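Local atomic coordinates of rhamnosidase B (Bacillus sp., PDB entry 2OKX), a protein that hydrolyses terminal, non-reducing alpha-L-rhamnose residues from rhamnosides, as an alpha-L-rhamnosidase of glycoside hydrolase family 78. Residues P217-A222 with Y392-V397; L260-G265 with S314-D319; S671-M676 with D730-T735; E692-H697 with D750-D755. All coordinates share one frame; numbering follows the deposited sequence.

Interaction 1 of 4, residues P217-A222 with Y392-V397; sequences PKYAAA and YTEENV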
loop_
_atom_site.group_PDB
_atom_site.type_symbol
_atom_site.label_atom_id
_atom_site.label_comp_id
_atom_site.label_asym_id
_atom_site.label_seq_id
_atom_site.Cartn_x
_atom_site.Cartn_y
_atom_site.Cartn_z
ATOM N N PRO A 217 15.397 -22.225 -9.595
ATOM C CA PRO A 217 15.140 -23.658 -9.396
ATOM C C PRO A 217 14.556 -24.265 -10.672
ATOM O O PRO A 217 13.885 -23.572 -11.438
ATOM C CB PRO A 217 14.128 -23.673 -8.250
ATOM C CG PRO A 217 14.394 -22.372 -7.518
ATOM C CD PRO A 217 14.603 -21.413 -8.659
ATOM N N LYS A 218 14.802 -25.555 -10.893
ATOM C CA LYS A 218 14.281 -26.237 -12.077
ATOM C C LYS A 218 12.776 -26.005 -12.174
ATOM O O LYS A 218 12.235 -25.777 -13.257
ATOM C CB LYS A 218 14.540 -27.748 -11.988
ATOM C CG LYS A 218 15.988 -28.168 -11.722
ATOM C CD LYS A 218 16.910 -27.855 -12.892
ATOM C CE LYS A 218 18.252 -28.566 -12.743
ATOM N NZ LYS A 218 18.959 -28.216 -11.474
ATOM N N TYR A 219 12.109 -26.062 -11.024
ATOM C CA TYR A 219 10.665 -25.876 -10.944
ATOM C C TYR A 219 10.328 -24.794 -9.910
ATOM O O TYR A 219 10.785 -24.858 -8.776
ATOM C CB TYR A 219 10.001 -27.207 -10.541
ATOM C CG TYR A 219 8.508 -27.127 -10.306
ATOM C CD1 TYR A 219 7.618 -26.977 -11.372
ATOM C CD2 TYR A 219 7.985 -27.163 -9.014
ATOM C CE1 TYR A 219 6.249 -26.860 -11.154
ATOM C CE2 TYR A 219 6.618 -27.047 -8.787
ATOM C CZ TYR A 219 5.758 -26.892 -9.860
ATOM O OH TYR A 219 4.413 -26.747 -9.639
ATOM N N ALA A 220 9.546 -23.797 -10.315
ATOM C CA ALA A 220 9.126 -22.721 -9.412
ATOM C C ALA A 220 7.735 -22.288 -9.844
ATOM O O ALA A 220 7.531 -21.881 -10.986
ATOM C CB ALA A 220 10.096 -21.542 -9.489
ATOM N N ALA A 221 6.774 -22.376 -8.932
ATOM C CA ALA A 221 5.409 -22.021 -9.272
ATOM C C ALA A 221 4.736 -21.138 -8.237
ATOM O O ALA A 221 5.023 -21.222 -7.042
ATOM C CB ALA A 221 4.585 -23.297 -9.481
ATOM N N ALA A 222 3.840 -20.284 -8.722
ATOM C CA ALA A 222 3.081 -19.386 -7.870
ATOM C C ALA A 222 1.641 -19.888 -7.922
ATOM O O ALA A 222 1.053 -20.014 -9.004
ATOM C CB ALA A 222 3.177 -17.949 -8.392
ATOM N N TYR A 392 -2.638 -20.770 -11.488
ATOM C CA TYR A 392 -1.346 -21.440 -11.439
ATOM C C TYR A 392 -0.387 -20.999 -12.538
ATOM O O TYR A 392 -0.795 -20.808 -13.685
ATOM C CB TYR A 392 -1.577 -22.949 -11.559
ATOM C CG TYR A 392 -0.325 -23.784 -11.636
ATOM C CD1 TYR A 392 0.286 -24.265 -10.481
ATOM C CD2 TYR A 392 0.248 -24.105 -12.869
ATOM C CE1 TYR A 392 1.432 -25.049 -10.547
ATOM C CE2 TYR A 392 1.399 -24.886 -12.946
ATOM C CZ TYR A 392 1.982 -25.355 -11.782
ATOM O OH TYR A 392 3.109 -26.140 -11.843
ATOM N N THR A 393 0.889 -20.848 -12.189
ATOM C CA THR A 393 1.901 -20.476 -13.174
ATOM C C THR A 393 3.305 -20.908 -12.766
ATOM O O THR A 393 3.672 -20.850 -11.593
ATOM C CB THR A 393 1.927 -18.950 -13.457
ATOM O OG1 THR A 393 2.827 -18.692 -14.547
ATOM C CG2 THR A 393 2.403 -18.169 -12.224
ATOM N N GLU A 394 4.080 -21.356 -13.749
ATOM C CA GLU A 394 5.453 -21.783 -13.519
ATOM C C GLU A 394 6.426 -20.672 -13.922
ATOM O O GLU A 394 7.639 -20.859 -13.927
ATOM C CB GLU A 394 5.737 -23.078 -14.293
ATOM C CG GLU A 394 5.208 -24.317 -13.571
ATOM C CD GLU A 394 5.162 -25.562 -14.445
ATOM O OE1 GLU A 394 6.053 -25.734 -15.300
ATOM O OE2 GLU A 394 4.234 -26.377 -14.257
ATOM N N GLU A 395 5.874 -19.515 -14.270
ATOM C CA GLU A 395 6.681 -18.351 -14.633
ATOM C C GLU A 395 6.639 -17.529 -13.347
ATOM O O GLU A 395 5.843 -16.606 -13.206
ATOM C CB GLU A 395 6.025 -17.621 -15.803
ATOM C CG GLU A 395 5.840 -18.535 -17.019
ATOM C CD GLU A 395 5.174 -17.849 -18.188
ATOM O OE1 GLU A 395 3.947 -17.606 -18.127
ATOM O OE2 GLU A 395 5.885 -17.546 -19.171
ATOM N N ASN A 396 7.508 -17.903 -12.414
ATOM C CA ASN A 396 7.556 -17.308 -11.085
ATOM C C ASN A 396 8.832 -16.531 -10.761
ATOM O O ASN A 396 9.813 -17.087 -10.257
ATOM C CB ASN A 396 7.335 -18.438 -10.070
ATOM C CG ASN A 396 7.355 -17.962 -8.638
ATOM O OD1 ASN A 396 7.304 -16.761 -8.361
ATOM N ND2 ASN A 396 7.417 -18.910 -7.709
ATOM N N VAL A 397 8.796 -15.230 -11.028
ATOM C CA VAL A 397 9.949 -14.377 -10.783
ATOM C C VAL A 397 10.333 -14.297 -9.310
ATOM O O VAL A 397 11.509 -14.359 -8.975
ATOM C CB VAL A 397 9.707 -12.953 -11.323
ATOM C CG1 VAL A 397 10.914 -12.060 -11.012
ATOM C CG2 VAL A 397 9.472 -13.013 -12.834
HETATM O O HOH W 1 9.122 -23.092 -13.211
#
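Tyr219 and Tyr392 reach toward each other from opposite directions and join through their phenol oxygens: Tyr219 OH donates to Tyr392 OH at 2.6 Å, each oxygen lying at the edge of the other ring. Tyr392 OH passes its own proton on to Glu394 OE2 at 2.7 Å, meeting the carboxylate on its anti side, so the two hydroxyls and the acid form a directed chain. Tyrosine suits both places because its ring fills buried space, and at Tyr392 the hydroxyl also accepts and donates at once. Both rings swing out with CG anti to the backbone N (chi1 175° in each), which carries the hydroxyls to a common meeting point. Beside this chain the backbones pair antiparallel. Ala222 N bonds to Thr393 O at 2.9 Å, and Thr393 N returns a longer bond to Ala222 O. Beyond this pair, Thr393 OG1 accepts from Glu395 N in an ST turn as the chain leaves the strand. Where the strands part, a water bridges Ala220 N and Glu394 O. Small side chains suit the close approach: Ala221 CB rests 3.8 Å from Tyr392 CE1, and Ala222 CB meets Thr393 CG2 at 3.9 Å. Glu394 lays its CG and carboxylate against Tyr219 CE1. Asn396 lies over Ala220 and Ala221, its ND2 bonded to His315 and its OD1 capping Gly399 N at the start of helix 397-402. Strand 392-393 is the outermost strand of a five-stranded antiparallel sheet, with strand 219-223 between it and strand 314-320.

Interaction 2 of 4, residues L260-G265 with S314-D319; sequences LGFPTG and SHFAID. With GOL (glycerol), chain G.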
loop_
_atom_site.group_PDB
_atom_site.type_symbol
_atom_site.label_atom_id
_atom_site.label_comp_id
_atom_site.label_asym_id
_atom_site.label_seq_id
_atom_site.Cartn_x
_atom_site.Cartn_y
_atom_site.Cartn_z
ATOM N N LEU A 260 12.939 -29.634 -1.877
ATOM C CA LEU A 260 11.648 -28.967 -1.960
ATOM C C LEU A 260 11.869 -27.594 -1.351
ATOM O O LEU A 260 12.407 -27.485 -0.249
ATOM C CB LEU A 260 10.583 -29.715 -1.156
ATOM C CG LEU A 260 10.324 -31.182 -1.509
ATOM C CD1 LEU A 260 9.201 -31.713 -0.622
ATOM C CD2 LEU A 260 9.950 -31.313 -2.985
ATOM N N GLY A 261 11.468 -26.555 -2.074
ATOM C CA GLY A 261 11.643 -25.203 -1.579
ATOM C C GLY A 261 10.330 -24.479 -1.366
ATOM O O GLY A 261 9.397 -24.605 -2.159
ATOM N N PHE A 262 10.263 -23.717 -0.282
ATOM C CA PHE A 262 9.071 -22.953 0.049
ATOM C C PHE A 262 9.497 -21.517 0.337
ATOM O O PHE A 262 9.768 -21.151 1.482
ATOM C CB PHE A 262 8.381 -23.579 1.261
ATOM C CG PHE A 262 7.814 -24.944 0.984
ATOM C CD1 PHE A 262 6.566 -25.082 0.387
ATOM C CD2 PHE A 262 8.553 -26.088 1.265
ATOM C CE1 PHE A 262 6.056 -26.348 0.071
ATOM C CE2 PHE A 262 8.057 -27.357 0.953
ATOM C CZ PHE A 262 6.806 -27.485 0.355
ATOM N N PRO A 263 9.572 -20.689 -0.719
ATOM C CA PRO A 263 9.968 -19.282 -0.628
ATOM C C PRO A 263 9.246 -18.533 0.483
ATOM O O PRO A 263 9.833 -17.680 1.149
ATOM C CB PRO A 263 9.609 -18.738 -2.007
ATOM C CG PRO A 263 9.834 -19.922 -2.890
ATOM C CD PRO A 263 9.185 -21.030 -2.099
ATOM N N THR A 264 7.973 -18.857 0.676
ATOM C CA THR A 264 7.172 -18.201 1.699
ATOM C C THR A 264 6.765 -19.136 2.832
ATOM O O THR A 264 5.873 -18.819 3.619
ATOM C CB THR A 264 5.916 -17.550 1.073
ATOM O OG1 THR A 264 5.224 -18.500 0.253
ATOM C CG2 THR A 264 6.319 -16.369 0.216
ATOM N N GLY A 265 7.427 -20.290 2.906
ATOM C CA GLY A 265 7.150 -21.254 3.959
ATOM C C GLY A 265 5.986 -22.196 3.714
ATOM O O GLY A 265 5.288 -22.097 2.704
ATOM N N SER A 314 1.109 -18.127 -3.175
ATOM C CA SER A 314 1.785 -19.084 -2.304
ATOM C C SER A 314 2.832 -19.661 -3.256
ATOM O O SER A 314 2.564 -19.803 -4.450
ATOM C CB SER A 314 0.815 -20.172 -1.832
ATOM O OG SER A 314 -0.196 -19.618 -0.998
ATOM N N HIS A 315 4.018 -19.975 -2.746
ATOM C CA HIS A 315 5.093 -20.468 -3.597
ATOM C C HIS A 315 5.569 -21.884 -3.323
ATOM O O HIS A 315 5.660 -22.312 -2.177
ATOM C CB HIS A 315 6.268 -19.494 -3.513
ATOM C CG HIS A 315 5.963 -18.151 -4.096
ATOM N ND1 HIS A 315 6.197 -17.845 -5.418
ATOM C CD2 HIS A 315 5.355 -17.066 -3.561
ATOM C CE1 HIS A 315 5.744 -16.631 -5.675
ATOM N NE2 HIS A 315 5.226 -16.138 -4.565
ATOM N N PHE A 316 5.891 -22.593 -4.403
ATOM C CA PHE A 316 6.361 -23.974 -4.340
ATOM C C PHE A 316 7.471 -24.156 -5.375
ATOM O O PHE A 316 7.301 -23.793 -6.539
ATOM C CB PHE A 316 5.204 -24.921 -4.672
ATOM C CG PHE A 316 5.544 -26.379 -4.524
ATOM C CD1 PHE A 316 4.915 -27.332 -5.318
ATOM C CD2 PHE A 316 6.464 -26.803 -3.571
ATOM C CE1 PHE A 316 5.196 -28.691 -5.161
ATOM C CE2 PHE A 316 6.752 -28.156 -3.407
ATOM C CZ PHE A 316 6.115 -29.100 -4.204
ATOM N N ALA A 317 8.604 -24.710 -4.959
ATOM C CA ALA A 317 9.711 -24.921 -5.883
ATOM C C ALA A 317 10.388 -26.260 -5.635
ATOM O O ALA A 317 10.331 -26.801 -4.534
ATOM C CB ALA A 317 10.736 -23.793 -5.757
ATOM N N ILE A 318 11.034 -26.784 -6.670
ATOM C CA ILE A 318 11.734 -28.054 -6.571
ATOM C C ILE A 318 12.989 -28.010 -7.431
ATOM O O ILE A 318 12.974 -27.463 -8.533
ATOM C CB ILE A 318 10.861 -29.226 -7.073
ATOM C CG1 ILE A 318 9.536 -29.267 -6.309
ATOM C CG2 ILE A 318 11.612 -30.538 -6.886
ATOM C CD1 ILE A 318 8.571 -30.330 -6.816
ATOM N N ASP A 319 14.073 -28.580 -6.925
ATOM C CA ASP A 319 15.318 -28.623 -7.681
ATOM C C ASP A 319 16.071 -29.908 -7.363
ATOM O O ASP A 319 15.946 -30.458 -6.269
ATOM C CB ASP A 319 16.196 -27.412 -7.360
ATOM C CG ASP A 319 17.372 -27.279 -8.307
ATOM O OD1 ASP A 319 18.487 -27.708 -7.944
ATOM O OD2 ASP A 319 17.174 -26.754 -9.424
HETATM C C1 GOL G . 2.796 -24.514 -1.278
HETATM O O1 GOL G . 3.427 -24.142 -2.361
HETATM C C2 GOL G . 3.217 -23.618 -0.115
HETATM O O2 GOL G . 2.908 -22.251 -0.410
HETATM C C3 GOL G . 2.486 -24.052 1.147
HETATM O O3 GOL G . 2.884 -23.210 2.220
HETATM O O HOH W 2 6.329 -21.110 0.099
#
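Phe262 and Phe316 lie side by side on neighbouring strands, their rings near parallel (22° between planes) but slid so far apart that they barely overlap. Phe262 CE1 meets Phe316 CD2 at 3.7 Å. Different first torsions bring them together: Phe262 holds CG beside its backbone N (chi1 -67°), whereas Phe316 turns CG anti to N (chi1 -175°). Leu260 and Ile318 also run alongside each other, Leu260 CD2 to Ile318 CG1 3.9 Å, as branched apolar chains suited to a buried sheet face. Between these pairs Gly261 N donates to Ala317 O at 2.7 Å, and Ala317 N returns a bond to Gly261 O; glycine opposite alanine keeps that face slim. Strand 314-320 is the middle strand of a five-stranded antiparallel sheet, and strand 256-262 flanks it; both segments belong to the domain D2 region. From Phe262 to Gly265 the chain makes a type I turn, and Pro263, suited to its second position, puts CD and CG 3.6 Å from His315 CB. His315 itself is held by Asn396 at ND1 and Asp483 at NE2, while Thr264 CG2 touches its CD2. A water accepts from Thr264 N and donates to Gly265 O and His315 O. Beside it a glycerol, probably from the crystallisation liquor, donates through O3 to Gly265 O at 2.7 Å.

Interaction 3 of 4, residues S671-M676 with D730-T735; sequences SGLLNM and DLLAET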
loop_
_atom_site.group_PDB
_atom_site.type_symbol
_atom_site.label_atom_id
_atom_site.label_comp_id
_atom_site.label_asym_id
_atom_site.label_seq_id
_atom_site.Cartn_x
_atom_site.Cartn_y
_atom_site.Cartn_z
ATOM N N SER A 671 -21.010 -1.360 32.433
ATOM C CA SER A 671 -19.816 -0.819 33.069
ATOM C C SER A 671 -19.635 0.656 32.720
ATOM O O SER A 671 -18.929 1.383 33.415
ATOM C CB SER A 671 -18.582 -1.597 32.614
ATOM O OG SER A 671 -18.368 -1.421 31.223
ATOM N N GLY A 672 -20.280 1.088 31.641
ATOM C CA GLY A 672 -20.162 2.468 31.207
ATOM C C GLY A 672 -18.889 2.663 30.402
ATOM O O GLY A 672 -18.409 3.784 30.236
ATOM N N LEU A 673 -18.343 1.557 29.903
ATOM C CA LEU A 673 -17.118 1.580 29.112
ATOM C C LEU A 673 -17.343 0.947 27.745
ATOM O O LEU A 673 -18.248 0.128 27.565
ATOM C CB LEU A 673 -16.002 0.823 29.840
ATOM C CG LEU A 673 -15.572 1.364 31.207
ATOM C CD1 LEU A 673 -14.645 0.371 31.888
ATOM C CD2 LEU A 673 -14.885 2.713 31.032
ATOM N N LEU A 674 -16.513 1.331 26.780
ATOM C CA LEU A 674 -16.618 0.788 25.433
ATOM C C LEU A 674 -16.183 -0.673 25.454
ATOM O O LEU A 674 -15.032 -0.981 25.765
ATOM C CB LEU A 674 -15.729 1.580 24.468
ATOM C CG LEU A 674 -15.767 1.134 23.004
ATOM C CD1 LEU A 674 -17.168 1.322 22.453
ATOM C CD2 LEU A 674 -14.755 1.939 22.191
ATOM N N ASN A 675 -17.109 -1.572 25.133
ATOM C CA ASN A 675 -16.807 -2.998 25.115
ATOM C C ASN A 675 -17.100 -3.519 23.715
ATOM O O ASN A 675 -18.241 -3.463 23.256
ATOM C CB ASN A 675 -17.679 -3.740 26.131
ATOM C CG ASN A 675 -17.155 -5.129 26.439
ATOM O OD1 ASN A 675 -16.650 -5.821 25.556
ATOM N ND2 ASN A 675 -17.282 -5.547 27.696
ATOM N N MET A 676 -16.080 -4.035 23.037
ATOM C CA MET A 676 -16.280 -4.527 21.679
ATOM C C MET A 676 -15.534 -5.799 21.319
ATOM O O MET A 676 -14.452 -6.073 21.832
ATOM C CB MET A 676 -15.889 -3.445 20.671
ATOM C CG MET A 676 -16.711 -2.183 20.751
ATOM S SD MET A 676 -16.113 -0.974 19.578
ATOM C CE MET A 676 -17.027 -1.438 18.121
ATOM N N ASP A 730 -17.944 13.069 29.190
ATOM C CA ASP A 730 -17.673 13.276 30.609
ATOM C C ASP A 730 -17.932 11.994 31.389
ATOM O O ASP A 730 -17.113 11.579 32.209
ATOM C CB ASP A 730 -18.555 14.399 31.161
ATOM C CG ASP A 730 -18.135 15.767 30.664
ATOM O OD1 ASP A 730 -18.111 15.974 29.434
ATOM O OD2 ASP A 730 -17.827 16.638 31.504
ATOM N N LEU A 731 -19.080 11.376 31.129
ATOM C CA LEU A 731 -19.452 10.139 31.801
ATOM C C LEU A 731 -18.412 9.062 31.526
ATOM O O LEU A 731 -18.000 8.335 32.433
ATOM C CB LEU A 731 -20.822 9.659 31.313
ATOM C CG LEU A 731 -22.021 10.565 31.608
ATOM C CD1 LEU A 731 -23.276 9.965 30.996
ATOM C CD2 LEU A 731 -22.187 10.730 33.112
ATOM N N LEU A 732 -17.987 8.971 30.268
ATOM C CA LEU A 732 -16.996 7.979 29.873
ATOM C C LEU A 732 -15.664 8.259 30.564
ATOM O O LEU A 732 -15.063 7.363 31.153
ATOM C CB LEU A 732 -16.805 7.997 28.354
ATOM C CG LEU A 732 -16.528 6.651 27.669
ATOM C CD1 LEU A 732 -16.015 6.903 26.256
ATOM C CD2 LEU A 732 -15.514 5.845 28.463
ATOM N N ALA A 733 -15.208 9.507 30.491
ATOM C CA ALA A 733 -13.945 9.894 31.114
ATOM C C ALA A 733 -13.928 9.558 32.604
ATOM O O ALA A 733 -12.932 9.057 33.127
ATOM C CB ALA A 733 -13.699 11.391 30.911
ATOM N N GLU A 734 -15.034 9.838 33.285
ATOM C CA GLU A 734 -15.136 9.565 34.715
ATOM C C GLU A 734 -15.077 8.062 34.992
ATOM O O GLU A 734 -14.371 7.613 35.896
ATOM C CB GLU A 734 -16.441 10.143 35.267
ATOM C CG GLU A 734 -16.562 10.056 36.780
ATOM C CD GLU A 734 -17.890 10.584 37.291
ATOM O OE1 GLU A 734 -18.085 10.612 38.525
ATOM O OE2 GLU A 734 -18.738 10.969 36.458
ATOM N N THR A 735 -15.822 7.289 34.209
ATOM C CA THR A 735 -15.844 5.841 34.367
ATOM C C THR A 735 -14.441 5.288 34.144
ATOM O O THR A 735 -13.990 4.396 34.866
ATOM C CB THR A 735 -16.808 5.186 33.358
ATOM O OG1 THR A 735 -18.120 5.738 33.522
ATOM C CG2 THR A 735 -16.870 3.681 33.578
#
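Thr735 CG2 presses unusually close to Leu673 CD2, 3.4 Å away and tighter than ordinary van der Waals contact, although no hydrogen bond crosses between the two segments. The contact sets an irregular loop against helix 723-739 in the six-hairpin glycosidase domain, the alpha-barrel part of the enzyme. In the loop, Ser671 OG accepts from Leu673 N at 3.3 Å, an ST turn, and is also bonded to Asp669. Gly672 takes up a positive phi (82°), a conformation glycine tolerates readily, and without a beta carbon its backbone lies close to Thr735. Leu673 then reaches in with CD2, touching Leu732 CD2 at 4.1 Å as well as the threonine. Its leucine partner continues the apolar surface toward Leu702 and Val703 of helix 696-715, while Leu673 also packs on Ile736 and Val739. Threonine is apt at the junction because its two branches do separate work. The methyl CG2 of Thr735, anti to the backbone N, faces the loop and lies 3.1 Å from Ser671 O. The hydroxyl turns back into its own helix, where Thr735 OG1 donates to Leu731 O at 2.8 Å; Thr735 N reaches that same carbonyl oxygen from the opposite face of its plane.

Interaction 4 of 4, residues E692-H697 with D750-D755; sequences EGIVTH and DCIHAD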
loop_
_atom_site.group_PDB
_atom_site.type_symbol
_atom_site.label_atom_id
_atom_site.label_comp_id
_atom_site.label_asym_id
_atom_site.label_seq_id
_atom_site.Cartn_x
_atom_site.Cartn_y
_atom_site.Cartn_z
ATOM N N GLU A 692 -11.014 -8.974 22.557
ATOM C CA GLU A 692 -12.004 -9.261 23.587
ATOM C C GLU A 692 -12.965 -8.155 23.995
ATOM O O GLU A 692 -13.914 -7.853 23.277
ATOM C CB GLU A 692 -11.302 -9.783 24.844
ATOM C CG GLU A 692 -10.610 -11.123 24.658
ATOM C CD GLU A 692 -9.944 -11.607 25.930
ATOM O OE1 GLU A 692 -9.332 -12.697 25.910
ATOM O OE2 GLU A 692 -10.034 -10.892 26.948
ATOM N N GLY A 693 -12.721 -7.553 25.156
ATOM C CA GLY A 693 -13.631 -6.535 25.644
ATOM C C GLY A 693 -13.235 -5.077 25.732
ATOM O O GLY A 693 -13.224 -4.366 24.731
ATOM N N ILE A 694 -12.927 -4.632 26.947
ATOM C CA ILE A 694 -12.580 -3.239 27.214
ATOM C C ILE A 694 -11.102 -2.888 27.068
ATOM O O ILE A 694 -10.300 -3.140 27.967
ATOM C CB ILE A 694 -13.033 -2.835 28.637
ATOM C CG1 ILE A 694 -14.500 -3.214 28.842
ATOM C CG2 ILE A 694 -12.862 -1.338 28.837
ATOM C CD1 ILE A 694 -15.007 -2.957 30.247
ATOM N N VAL A 695 -10.752 -2.294 25.931
ATOM C CA VAL A 695 -9.374 -1.886 25.683
ATOM C C VAL A 695 -9.280 -0.397 26.017
ATOM O O VAL A 695 -9.974 0.431 25.426
ATOM C CB VAL A 695 -8.978 -2.132 24.214
ATOM C CG1 VAL A 695 -7.523 -1.743 23.993
ATOM C CG2 VAL A 695 -9.194 -3.604 23.866
ATOM N N THR A 696 -8.416 -0.067 26.968
ATOM C CA THR A 696 -8.269 1.307 27.428
ATOM C C THR A 696 -7.965 2.368 26.373
ATOM O O THR A 696 -8.676 3.369 26.290
ATOM C CB THR A 696 -7.208 1.399 28.548
ATOM O OG1 THR A 696 -7.524 0.457 29.583
ATOM C CG2 THR A 696 -7.191 2.798 29.159
ATOM N N HIS A 697 -6.936 2.162 25.553
ATOM C CA HIS A 697 -6.603 3.184 24.562
ATOM C C HIS A 697 -7.760 3.649 23.674
ATOM O O HIS A 697 -7.919 4.852 23.466
ATOM C CB HIS A 697 -5.385 2.768 23.711
ATOM C CG HIS A 697 -5.576 1.519 22.908
ATOM N ND1 HIS A 697 -6.581 1.373 21.976
ATOM C CD2 HIS A 697 -4.849 0.378 22.857
ATOM C CE1 HIS A 697 -6.463 0.198 21.385
ATOM N NE2 HIS A 697 -5.420 -0.426 21.900
ATOM N N ASP A 750 -3.918 -1.671 30.570
ATOM C CA ASP A 750 -4.153 -1.822 29.142
ATOM C C ASP A 750 -5.583 -2.206 28.799
ATOM O O ASP A 750 -6.138 -1.713 27.814
ATOM C CB ASP A 750 -3.193 -2.852 28.544
ATOM C CG ASP A 750 -1.921 -2.221 28.015
ATOM O OD1 ASP A 750 -1.765 -0.986 28.147
ATOM O OD2 ASP A 750 -1.078 -2.959 27.465
ATOM N N CYS A 751 -6.189 -3.075 29.604
ATOM C CA CYS A 751 -7.553 -3.497 29.318
ATOM C C CYS A 751 -8.198 -4.342 30.407
ATOM O O CYS A 751 -7.606 -4.622 31.452
ATOM C CB CYS A 751 -7.576 -4.317 28.029
ATOM S SG CYS A 751 -6.849 -5.973 28.234
ATOM N N ILE A 752 -9.435 -4.732 30.124
ATOM C CA ILE A 752 -10.230 -5.602 30.976
ATOM C C ILE A 752 -10.700 -6.676 30.002
ATOM O O ILE A 752 -11.449 -6.392 29.065
ATOM C CB ILE A 752 -11.466 -4.890 31.570
ATOM C CG1 ILE A 752 -11.030 -3.840 32.592
ATOM C CG2 ILE A 752 -12.384 -5.915 32.233
ATOM C CD1 ILE A 752 -12.188 -3.122 33.265
ATOM N N HIS A 753 -10.236 -7.900 30.214
ATOM C CA HIS A 753 -10.586 -9.012 29.346
ATOM C C HIS A 753 -12.068 -9.367 29.372
ATOM O O HIS A 753 -12.819 -8.891 30.222
ATOM C CB HIS A 753 -9.735 -10.223 29.718
ATOM C CG HIS A 753 -8.277 -10.031 29.437
ATOM N ND1 HIS A 753 -7.733 -10.192 28.181
ATOM C CD2 HIS A 753 -7.258 -9.645 30.242
ATOM C CE1 HIS A 753 -6.442 -9.915 28.223
ATOM N NE2 HIS A 753 -6.129 -9.579 29.462
ATOM N N ALA A 754 -12.477 -10.204 28.425
ATOM C CA ALA A 754 -13.863 -10.628 28.310
ATOM C C ALA A 754 -14.390 -11.270 29.591
ATOM O O ALA A 754 -15.533 -11.040 29.977
ATOM C CB ALA A 754 -14.010 -11.596 27.139
ATOM N N ASP A 755 -13.556 -12.072 30.247
ATOM C CA ASP A 755 -13.963 -12.742 31.478
ATOM C C ASP A 755 -13.898 -11.812 32.683
ATOM O O ASP A 755 -14.028 -12.253 33.826
ATOM C CB ASP A 755 -13.093 -13.979 31.729
ATOM C CG ASP A 755 -11.616 -13.649 31.832
ATOM O OD1 ASP A 755 -10.818 -14.577 32.090
ATOM O OD2 ASP A 755 -11.252 -12.466 31.652
HETATM O O HOH W 3 -5.028 0.185 26.056
#
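A short antiparallel ladder in the six-hairpin glycosidase domain brings Ile694 against Ile752, just before the chain turns into helix 696-715. The two form a hydrogen-bonded pair: Ile752 N donates to Ile694 O at 2.8 Å and Ile694 N to Ile752 O at 3.1 Å, both in the carbonyl plane. Their side chains run alongside each other in the same direction, Ile694 CB to Ile752 CB 3.9 Å, with matching first torsions (chi1 -51° and -69°) that keep the CD1 ends in touch as well. Beta-branched residues favour such extended backbone and give this face of the pair an apolar patch. On the other face Cys751 CB lies 3.8 Å from Val695 CA, a small residue where the backbones come close. The helix start is tied in by Asp750 O, which accepts from Thr696 N at 2.9 Å and, through a water, is linked to His697 N; Thr696 OG1 bonds instead to Ile749 O. At the far end Glu692, its chain extended, brings its carboxylate to the edge of the His753 ring, their planes 70° apart. His753 ND1 and Ala754 N both donate to Glu692 OE2, although that oxygen's position is less certain. The Asp750 carboxylate is bonded to Ser763, Thr766 and Asp688 N. Strand 694-695 edges a three-stranded sheet whose middle strand is 747-752, and on its Ile694 side the loop of residues 671-676 packs against it.

In the fold
The four contacts form two clusters. Interactions 1 and 2 share one antiparallel sheet, where strands 219-223 and 314-320 are neighbours; their centres are 9 Å apart, and interaction 2 is nested within the chain loop closed by interaction 1. Asn396 and His315 hydrogen-bond between them. Interactions 3 and 4, with centres 12 Å apart, both belong to the six-hairpin glycosidase domain. Their segments alternate along the chain, the loop 671-676 packs against Ile694, and helices 696-715 and 723-739, which they involve, are consecutive. The clusters follow in series, with centres about 40 to 54 Å apart, and lie in different family regions of this multidomain enzyme.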